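Local coordinates for alpha-1,3-glucanase (Bacillus circulans, PDB 5ZRU), which probably hydrolyses alpha-1,3-glucan, this chain being the catalytic unit of a longer glycoside hydrolase family 87 protein, at residues V7-R12 with V365-I370; F192-V195 with D201-A204; M436-V439 with Y443-Q446; G462-L467 with G524-L529. All coordinates share one frame; numbering follows the deposited sequence.

Interaction 1: residues V7-R12 with V365-I370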
# COMPACT_ATOMS: atom_id res chain seq x y z
N VAL A 7 12.98 -11.08 -11.62
CA VAL A 7 11.68 -10.92 -12.27
C VAL A 7 11.92 -10.09 -13.52
O VAL A 7 12.66 -9.10 -13.48
CB VAL A 7 10.66 -10.25 -11.33
CG1 VAL A 7 9.35 -9.96 -12.06
CG2 VAL A 7 10.38 -11.12 -10.10
N VAL A 8 11.34 -10.49 -14.64
CA VAL A 8 11.36 -9.63 -15.82
C VAL A 8 10.36 -8.50 -15.58
O VAL A 8 9.15 -8.74 -15.49
CB VAL A 8 11.02 -10.41 -17.10
CG1 VAL A 8 10.86 -9.45 -18.28
CG2 VAL A 8 12.11 -11.43 -17.40
N TYR A 9 10.85 -7.28 -15.45
CA TYR A 9 9.99 -6.17 -15.05
C TYR A 9 9.03 -5.78 -16.17
O TYR A 9 9.34 -5.88 -17.36
CB TYR A 9 10.81 -4.95 -14.64
CG TYR A 9 11.37 -5.04 -13.25
CD1 TYR A 9 11.21 -6.18 -12.48
CD2 TYR A 9 12.05 -3.97 -12.69
CE1 TYR A 9 11.73 -6.27 -11.20
CE2 TYR A 9 12.58 -4.04 -11.42
CZ TYR A 9 12.42 -5.19 -10.68
OH TYR A 9 12.95 -5.25 -9.41
N ALA A 10 7.87 -5.29 -15.76
CA ALA A 10 6.95 -4.66 -16.68
C ALA A 10 7.51 -3.31 -17.13
O ALA A 10 8.47 -2.79 -16.56
CB ALA A 10 5.58 -4.48 -16.03
N GLN A 11 6.90 -2.75 -18.17
CA GLN A 11 7.28 -1.41 -18.61
C GLN A 11 6.96 -0.38 -17.53
O GLN A 11 7.80 0.48 -17.22
CB GLN A 11 6.58 -1.09 -19.92
CG GLN A 11 6.67 0.36 -20.36
CD GLN A 11 5.64 0.69 -21.44
OE1 GLN A 11 5.90 0.53 -22.63
NE2 GLN A 11 4.46 1.16 -21.01
N ARG A 12 5.77 -0.45 -16.94
CA ARG A 12 5.40 0.34 -15.78
C ARG A 12 4.61 -0.54 -14.83
O ARG A 12 3.85 -1.41 -15.26
CB ARG A 12 4.57 1.57 -16.14
CG ARG A 12 5.28 2.49 -17.11
CD ARG A 12 4.44 3.70 -17.46
NE ARG A 12 5.20 4.56 -18.36
CZ ARG A 12 4.74 5.69 -18.87
NH1 ARG A 12 3.52 6.11 -18.54
NH2 ARG A 12 5.50 6.40 -19.69
N VAL A 365 12.17 0.42 -2.84
CA VAL A 365 11.02 -0.48 -2.95
C VAL A 365 10.77 -0.70 -4.43
O VAL A 365 10.62 0.27 -5.19
CB VAL A 365 9.75 0.08 -2.27
CG1 VAL A 365 8.61 -0.92 -2.43
CG2 VAL A 365 10.00 0.39 -0.80
N ARG A 366 10.75 -1.96 -4.86
CA ARG A 366 10.58 -2.21 -6.29
C ARG A 366 9.78 -3.48 -6.54
O ARG A 366 9.73 -4.40 -5.71
CB ARG A 366 11.92 -2.27 -7.03
CG ARG A 366 12.82 -3.42 -6.63
CD ARG A 366 14.19 -3.30 -7.33
NE ARG A 366 15.03 -4.45 -7.00
CZ ARG A 366 16.35 -4.48 -7.11
NH1 ARG A 366 17.02 -3.41 -7.52
NH2 ARG A 366 17.01 -5.59 -6.78
N ASN A 367 9.16 -3.52 -7.71
CA ASN A 367 8.35 -4.63 -8.19
C ASN A 367 7.42 -5.17 -7.11
O ASN A 367 7.36 -6.37 -6.84
CB ASN A 367 9.21 -5.76 -8.75
CG ASN A 367 8.42 -6.66 -9.66
OD1 ASN A 367 7.79 -6.19 -10.60
ND2 ASN A 367 8.40 -7.96 -9.37
N SER A 368 6.65 -4.27 -6.51
CA SER A 368 5.79 -4.64 -5.40
C SER A 368 4.37 -4.11 -5.61
O SER A 368 4.14 -3.14 -6.34
CB SER A 368 6.35 -4.12 -4.08
OG SER A 368 7.58 -4.77 -3.76
N SER A 369 3.43 -4.79 -4.97
CA SER A 369 2.02 -4.43 -4.99
C SER A 369 1.73 -3.70 -3.69
O SER A 369 1.87 -4.28 -2.61
CB SER A 369 1.15 -5.68 -5.13
OG SER A 369 -0.22 -5.41 -4.80
N ILE A 370 1.38 -2.41 -3.79
CA ILE A 370 1.16 -1.54 -2.63
C ILE A 370 -0.31 -1.14 -2.69
O ILE A 370 -0.67 -0.29 -3.50
CB ILE A 370 2.07 -0.30 -2.66
CG1 ILE A 370 3.52 -0.71 -3.00
CG2 ILE A 370 1.95 0.49 -1.34
CD1 ILE A 370 4.17 -1.60 -1.96
O HOH W 1 7.87 -4.63 -13.00
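Tyr9 and Asn367 mark the closest backbone approach, their CA atoms 7.2 Å apart, so side chains and a water, not direct backbone bonds, join the irregular segment 7-12 to the corner between strands 364-366 and 369-371. Asn367 forms that corner with phi and psi both positive. Its CG stands anti to the backbone N (chi1 -160°), which sends the amide out between Val7 and Tyr9. The amide plane lies only 18° from that of the tyrosine ring, and Asn367 CB comes within 3.6 Å of Tyr9 CE1. Val7 packs against the nitrogen end, its CG1 being 3.5 Å from Asn367 ND2. Arg366 meets the same tyrosine differently: its methylene CD lies at the ring edge, 3.1 Å from Tyr9 OH, while its guanidinium plane is turned 66° from the ring and its NE forms a salt bridge with Glu342. A water bridges the segments by accepting from Ala10 N at 2.8 Å and donating to Asn367 OD1 at 2.9 Å. That oxygen also accepts from Ser15 N, and Asn367 ND2 donates to Asn343 OD1, so both ends of the amide are held and its rotation is fixed. The N-terminal segment, ahead of strand 19-21, thereby packs against the parallel strands of the D2 part, where Arg366 pairs by backbone with Ile341 and Asn343, and Val365 with Thr395 and Ser397.

Interaction 2: residues F192-V195 with D201-A204. With CA (calcium ion), chain H.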
# COMPACT_ATOMS: atom_id res chain seq x y z
N PHE A 192 12.92 -26.18 17.50
CA PHE A 192 12.90 -25.61 18.84
C PHE A 192 11.51 -25.59 19.44
O PHE A 192 11.25 -24.88 20.41
CB PHE A 192 13.54 -24.22 18.81
CG PHE A 192 15.00 -24.26 18.49
CD1 PHE A 192 15.93 -24.40 19.50
CD2 PHE A 192 15.43 -24.25 17.18
CE1 PHE A 192 17.28 -24.48 19.21
CE2 PHE A 192 16.79 -24.34 16.88
CZ PHE A 192 17.70 -24.46 17.90
N GLY A 193 10.59 -26.37 18.88
CA GLY A 193 9.30 -26.58 19.49
C GLY A 193 8.13 -25.93 18.79
O GLY A 193 6.98 -26.17 19.19
N ALA A 194 8.36 -25.11 17.76
CA ALA A 194 7.24 -24.54 17.03
C ALA A 194 6.46 -25.64 16.33
O ALA A 194 7.05 -26.60 15.82
CB ALA A 194 7.72 -23.51 16.01
N VAL A 195 5.14 -25.51 16.32
CA VAL A 195 4.26 -26.46 15.65
C VAL A 195 3.30 -25.67 14.76
O VAL A 195 2.63 -24.75 15.24
CB VAL A 195 3.48 -27.34 16.65
CG1 VAL A 195 2.55 -28.28 15.91
CG2 VAL A 195 4.43 -28.12 17.55
N ASP A 201 0.89 -20.98 20.68
CA ASP A 201 1.88 -19.93 20.49
C ASP A 201 3.26 -20.50 20.19
O ASP A 201 3.74 -21.41 20.87
CB ASP A 201 1.92 -19.04 21.73
CG ASP A 201 2.59 -17.71 21.46
OD1 ASP A 201 3.79 -17.70 21.16
OD2 ASP A 201 1.91 -16.68 21.54
N ASP A 202 3.93 -19.92 19.18
CA ASP A 202 5.23 -20.37 18.73
C ASP A 202 6.36 -19.40 19.02
O ASP A 202 7.51 -19.68 18.66
CB ASP A 202 5.18 -20.65 17.22
CG ASP A 202 4.11 -21.67 16.87
OD1 ASP A 202 4.25 -22.84 17.27
OD2 ASP A 202 3.11 -21.29 16.21
N LEU A 203 6.08 -18.26 19.67
CA LEU A 203 7.08 -17.20 19.75
C LEU A 203 8.29 -17.61 20.59
O LEU A 203 9.42 -17.18 20.30
CB LEU A 203 6.45 -15.92 20.30
CG LEU A 203 7.38 -14.70 20.43
CD1 LEU A 203 8.08 -14.36 19.10
CD2 LEU A 203 6.62 -13.49 20.93
N ALA A 204 8.11 -18.44 21.62
CA ALA A 204 9.27 -18.91 22.37
C ALA A 204 10.20 -19.71 21.48
O ALA A 204 11.43 -19.55 21.53
CB ALA A 204 8.84 -19.74 23.58
CA CA H . 1.86 -23.30 16.93
O HOH W 2 4.88 -24.58 20.03
O HOH W 3 2.60 -24.79 18.75
O HOH W 4 0.27 -22.45 15.14
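Asp202, Ala194 and Val195 bury the most surface here, and a calcium ion joins the first and last of them. Asp202 binds the metal through both carboxylate oxygens, OD1 and OD2 each 2.5 Å from the calcium, while Val195 O binds it at 2.4 Å. The same OD1 also accepts a hydrogen bond from Val195 N at 3.0 Å, fairly straight at 162°, with the donor above the carboxylate plane. Val195 thus touches the site twice, through its N-H to a ligand oxygen and through its carbonyl to the ion. With CG anti to the carbonyl carbon (chi1 -57°), the Asp202 carboxylate faces this peptide, and Ala194 CB lies 3.8 Å from Asp202 OD1. His228 N donates to Asp202 OD2, a second-shell bond that steadies the bidentate group. Beside the site, Asp201 OD1 caps Leu203 N at 2.8 Å, where the chain enters helix 203-216. Two waters bind the calcium, and Asp198 and Gln200 complete its shell. Ligands drawn from so short a run, residues 195 to 202, make this a calcium-binding loop, here leading directly into the helix at the start of what is probably a right-handed parallel beta-helix, as in pectate lyase-like proteins.

Interaction 3: residues M436-V439 with Y443-Q446. With SO4 (sulfate ion), chain D.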
# COMPACT_ATOMS: atom_id res chain seq x y z
N MET A 436 4.35 15.87 -2.66
CA MET A 436 5.50 16.34 -1.90
C MET A 436 5.00 17.48 -1.02
O MET A 436 4.19 18.28 -1.47
CB MET A 436 6.63 16.82 -2.80
CG MET A 436 7.13 15.77 -3.80
SD MET A 436 8.43 16.41 -4.88
CE MET A 436 9.76 16.70 -3.71
N ASN A 437 5.47 17.54 0.22
CA ASN A 437 5.22 18.73 1.02
C ASN A 437 6.38 18.94 1.98
O ASN A 437 7.27 18.09 2.10
CB ASN A 437 3.85 18.68 1.75
CG ASN A 437 3.78 17.64 2.88
OD1 ASN A 437 4.73 17.43 3.63
ND2 ASN A 437 2.61 17.02 3.02
N THR A 438 6.38 20.10 2.64
CA THR A 438 7.35 20.40 3.68
C THR A 438 6.67 20.57 5.04
O THR A 438 7.14 21.33 5.89
CB THR A 438 8.18 21.63 3.32
OG1 THR A 438 7.31 22.75 3.03
CG2 THR A 438 9.03 21.36 2.07
N VAL A 439 5.56 19.84 5.26
CA VAL A 439 4.78 20.03 6.48
C VAL A 439 5.34 19.29 7.69
O VAL A 439 4.94 19.60 8.82
CB VAL A 439 3.31 19.63 6.22
CG1 VAL A 439 3.13 18.13 6.38
CG2 VAL A 439 2.37 20.40 7.15
N TYR A 443 14.38 17.31 7.95
CA TYR A 443 14.99 17.94 6.79
C TYR A 443 13.96 18.13 5.68
O TYR A 443 13.11 17.26 5.46
CB TYR A 443 16.14 17.11 6.24
CG TYR A 443 17.17 16.75 7.27
CD1 TYR A 443 18.25 17.58 7.51
CD2 TYR A 443 17.06 15.57 7.98
CE1 TYR A 443 19.21 17.25 8.44
CE2 TYR A 443 18.00 15.22 8.91
CZ TYR A 443 19.07 16.06 9.14
OH TYR A 443 20.01 15.70 10.08
N HIS A 444 14.07 19.26 4.98
CA HIS A 444 13.28 19.47 3.76
C HIS A 444 14.21 19.45 2.55
O HIS A 444 15.06 18.56 2.46
CB HIS A 444 12.45 20.75 3.91
CG HIS A 444 11.42 20.64 4.99
ND1 HIS A 444 11.06 21.69 5.81
CD2 HIS A 444 10.70 19.57 5.41
CE1 HIS A 444 10.15 21.28 6.68
NE2 HIS A 444 9.91 20.00 6.45
N PHE A 445 14.07 20.39 1.60
CA PHE A 445 14.67 20.22 0.28
C PHE A 445 15.79 21.21 -0.01
O PHE A 445 16.20 21.33 -1.17
CB PHE A 445 13.59 20.32 -0.81
CG PHE A 445 12.52 19.27 -0.69
CD1 PHE A 445 12.77 17.95 -1.05
CD2 PHE A 445 11.27 19.59 -0.17
CE1 PHE A 445 11.79 16.98 -0.91
CE2 PHE A 445 10.30 18.63 -0.03
CZ PHE A 445 10.56 17.32 -0.40
N GLN A 446 16.30 21.91 1.00
CA GLN A 446 17.27 22.97 0.74
C GLN A 446 18.54 22.43 0.09
O GLN A 446 19.13 23.09 -0.77
CB GLN A 446 17.62 23.70 2.04
CG GLN A 446 18.67 24.77 1.85
CD GLN A 446 19.02 25.49 3.14
OE1 GLN A 446 18.24 26.30 3.64
NE2 GLN A 446 20.20 25.20 3.67
S SO4 D . 16.28 22.14 5.03
O1 SO4 D . 15.90 23.54 5.24
O2 SO4 D . 15.77 21.71 3.75
O3 SO4 D . 17.74 22.02 5.04
O4 SO4 D . 15.71 21.33 6.10
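A threonine CH-pi contact is the unusual feature: Thr438 CB sits over the His444 ring, 3.7 Å from its centroid and only 5° off the ring normal. It joins the chain leaving strand 435-437 to the loop that follows, within the parallel beta-helix of the catalytic unit. The ring is held in place against this CH group by its two nitrogens, since ND1 bonds to Asp482 OD2 and NE2 to Phe440 O. Thr438 OG1 also bonds to Asp482, through its backbone O. A leucine in place of His444 would probably leave the Asp482 carboxylate and Phe440 O without these bonds and Thr438 CB without its aromatic face. Phe445 packs against the same threonine: Thr438 CG2 meets the ring edge 3.6 Å from Phe445 CD2, and the bent end of Met436 (chi3 66°) brings CE to 3.5 Å from Phe445 CZ. Ile451 and Ile484 also touch this ring. Next to Thr438 in the chain, Asn437 OD1 accepts from Val439 N at 3.0 Å in an Asx turn. On the loop side, a sulfate probably taken from the crystallisation liquor is bound by backbone N-H groups: His444 N reaches its O4 at 2.9 Å and 171°, and Gln446 N donates to its O2 at 2.8 Å.

Interaction 4: residues G462-L467 with G524-L529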
# COMPACT_ATOMS: atom_id res chain seq x y z
N GLY A 462 -6.10 11.96 -7.68
CA GLY A 462 -6.50 13.29 -7.25
C GLY A 462 -7.81 13.23 -6.49
O GLY A 462 -8.46 12.18 -6.40
N THR A 463 -8.21 14.36 -5.92
CA THR A 463 -9.47 14.37 -5.17
C THR A 463 -9.97 15.80 -5.03
O THR A 463 -9.22 16.77 -5.15
CB THR A 463 -9.31 13.75 -3.77
OG1 THR A 463 -10.61 13.57 -3.17
CG2 THR A 463 -8.45 14.66 -2.87
N SER A 464 -11.27 15.91 -4.75
CA SER A 464 -11.85 17.16 -4.27
C SER A 464 -12.06 17.16 -2.76
O SER A 464 -12.46 18.19 -2.21
CB SER A 464 -13.20 17.43 -4.97
OG SER A 464 -13.02 17.83 -6.33
N ARG A 465 -11.82 16.04 -2.08
CA ARG A 465 -12.10 15.97 -0.64
C ARG A 465 -11.06 15.12 0.09
O ARG A 465 -11.26 13.92 0.30
CB ARG A 465 -13.50 15.44 -0.40
CG ARG A 465 -13.93 15.65 1.05
CD ARG A 465 -15.22 14.94 1.37
NE ARG A 465 -15.63 15.25 2.74
CZ ARG A 465 -16.71 14.73 3.32
NH1 ARG A 465 -17.46 13.88 2.65
NH2 ARG A 465 -17.02 15.06 4.56
N ASP A 466 -9.96 15.74 0.49
CA ASP A 466 -9.04 15.10 1.41
C ASP A 466 -9.62 15.22 2.82
O ASP A 466 -10.79 15.57 3.00
CB ASP A 466 -7.62 15.67 1.27
CG ASP A 466 -7.51 17.13 1.69
OD1 ASP A 466 -8.50 17.72 2.17
OD2 ASP A 466 -6.40 17.68 1.56
N LEU A 467 -8.82 14.93 3.84
CA LEU A 467 -9.34 14.97 5.20
C LEU A 467 -9.50 16.38 5.74
O LEU A 467 -10.00 16.54 6.86
CB LEU A 467 -8.44 14.14 6.12
CG LEU A 467 -8.46 12.64 5.77
CD1 LEU A 467 -7.54 11.88 6.70
CD2 LEU A 467 -9.89 12.10 5.87
N GLY A 524 -11.10 16.93 -13.88
CA GLY A 524 -12.39 17.36 -13.38
C GLY A 524 -13.46 16.30 -13.48
O GLY A 524 -14.65 16.63 -13.61
N LYS A 525 -13.08 15.02 -13.44
CA LYS A 525 -14.06 13.97 -13.66
C LYS A 525 -15.01 13.78 -12.48
O LYS A 525 -16.05 13.14 -12.66
CB LYS A 525 -13.36 12.64 -13.99
CG LYS A 525 -12.42 12.68 -15.20
CD LYS A 525 -13.06 13.30 -16.45
CE LYS A 525 -13.95 12.33 -17.19
NZ LYS A 525 -14.23 12.81 -18.58
N ASP A 526 -14.71 14.34 -11.30
CA ASP A 526 -15.68 14.23 -10.21
C ASP A 526 -16.80 15.26 -10.30
O ASP A 526 -17.77 15.15 -9.54
CB ASP A 526 -15.01 14.31 -8.82
CG ASP A 526 -14.30 15.64 -8.54
OD1 ASP A 526 -14.53 16.65 -9.23
OD2 ASP A 526 -13.46 15.64 -7.61
N GLY A 527 -16.70 16.24 -11.20
CA GLY A 527 -17.74 17.24 -11.36
C GLY A 527 -17.86 18.24 -10.23
O GLY A 527 -18.77 19.07 -10.24
N VAL A 528 -16.97 18.18 -9.24
CA VAL A 528 -17.05 19.07 -8.08
C VAL A 528 -16.54 20.45 -8.47
O VAL A 528 -15.50 20.58 -9.13
CB VAL A 528 -16.24 18.49 -6.91
CG1 VAL A 528 -16.22 19.48 -5.72
CG2 VAL A 528 -16.83 17.15 -6.48
N LEU A 529 -17.27 21.49 -8.07
CA LEU A 529 -16.87 22.85 -8.36
C LEU A 529 -16.45 23.64 -7.12
O LEU A 529 -15.67 24.58 -7.25
CB LEU A 529 -18.01 23.59 -9.07
CG LEU A 529 -18.49 22.95 -10.38
CD1 LEU A 529 -19.70 23.68 -10.94
CD2 LEU A 529 -17.35 22.93 -11.41
O HOH W 5 -13.03 13.70 -5.75
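Ser464 OG donates to Asp526 OD2 at 2.6 Å, a short bond joining two loops of the parallel beta-helix, one after strand 451-459 and the other after strand 513-523. The hydroxyl meets the carboxylate on its syn side, 26° out of the plane. Ser464 OG is anti to the carbonyl carbon (chi1 -73°), which sets it between this oxygen and the Val528 side chain, whose CB is 3.3 Å from Ser464 OG. A water reinforces the link, accepting from Ser464 N at 3.0 Å and donating to Asp526 OD2 at 2.7 Å; that one carboxylate oxygen therefore takes two hydrogens, one from the serine hydroxyl and one from the water. Replacing Asp526 by an alanine is likely to leave the Ser464 hydroxyl and the bridging water without their shared acceptor and the backbone N of Val528 without its side-chain acceptor. The carboxylate is positioned by its own loop, a type I beta turn from Gly524 to Gly527, closed by Gly527 N to Gly524 O. On the other segment, Thr463 OG1 shapes an ST turn by accepting from Arg465 N. Farther out, Arg499 NH1 bonds to Ser464 OG, and this nearby positive charge may polarise the hydroxyl. The backbone of Gly524 also bonds to Arg499, while that of Asp526 bonds to Gln498. An Asx turn is made by Asp526 OD1, which accepts from Val528 N at 2.9 Å and 164°.

The four contacts are separate sites, none touching another. Interactions 3 and 4 come closest, with nearest atoms about 9 Å apart and centres 25 Å apart, both within the D2 family part of the chain. Interaction 2 is far from them, its centre 50 Å from that of interaction 4 on the other side of the chain's centre; along the chain it falls between the two segments of interaction 1. Interaction 2 alone contains a metal ion. Near interaction 1, the Arg366 side chain is about 11 Å from a zinc ion and about 8 Å from the side chain of the zinc ligand His312; near interaction 3, the Asn437 side chain is about 9 Å from a bound calcium ion.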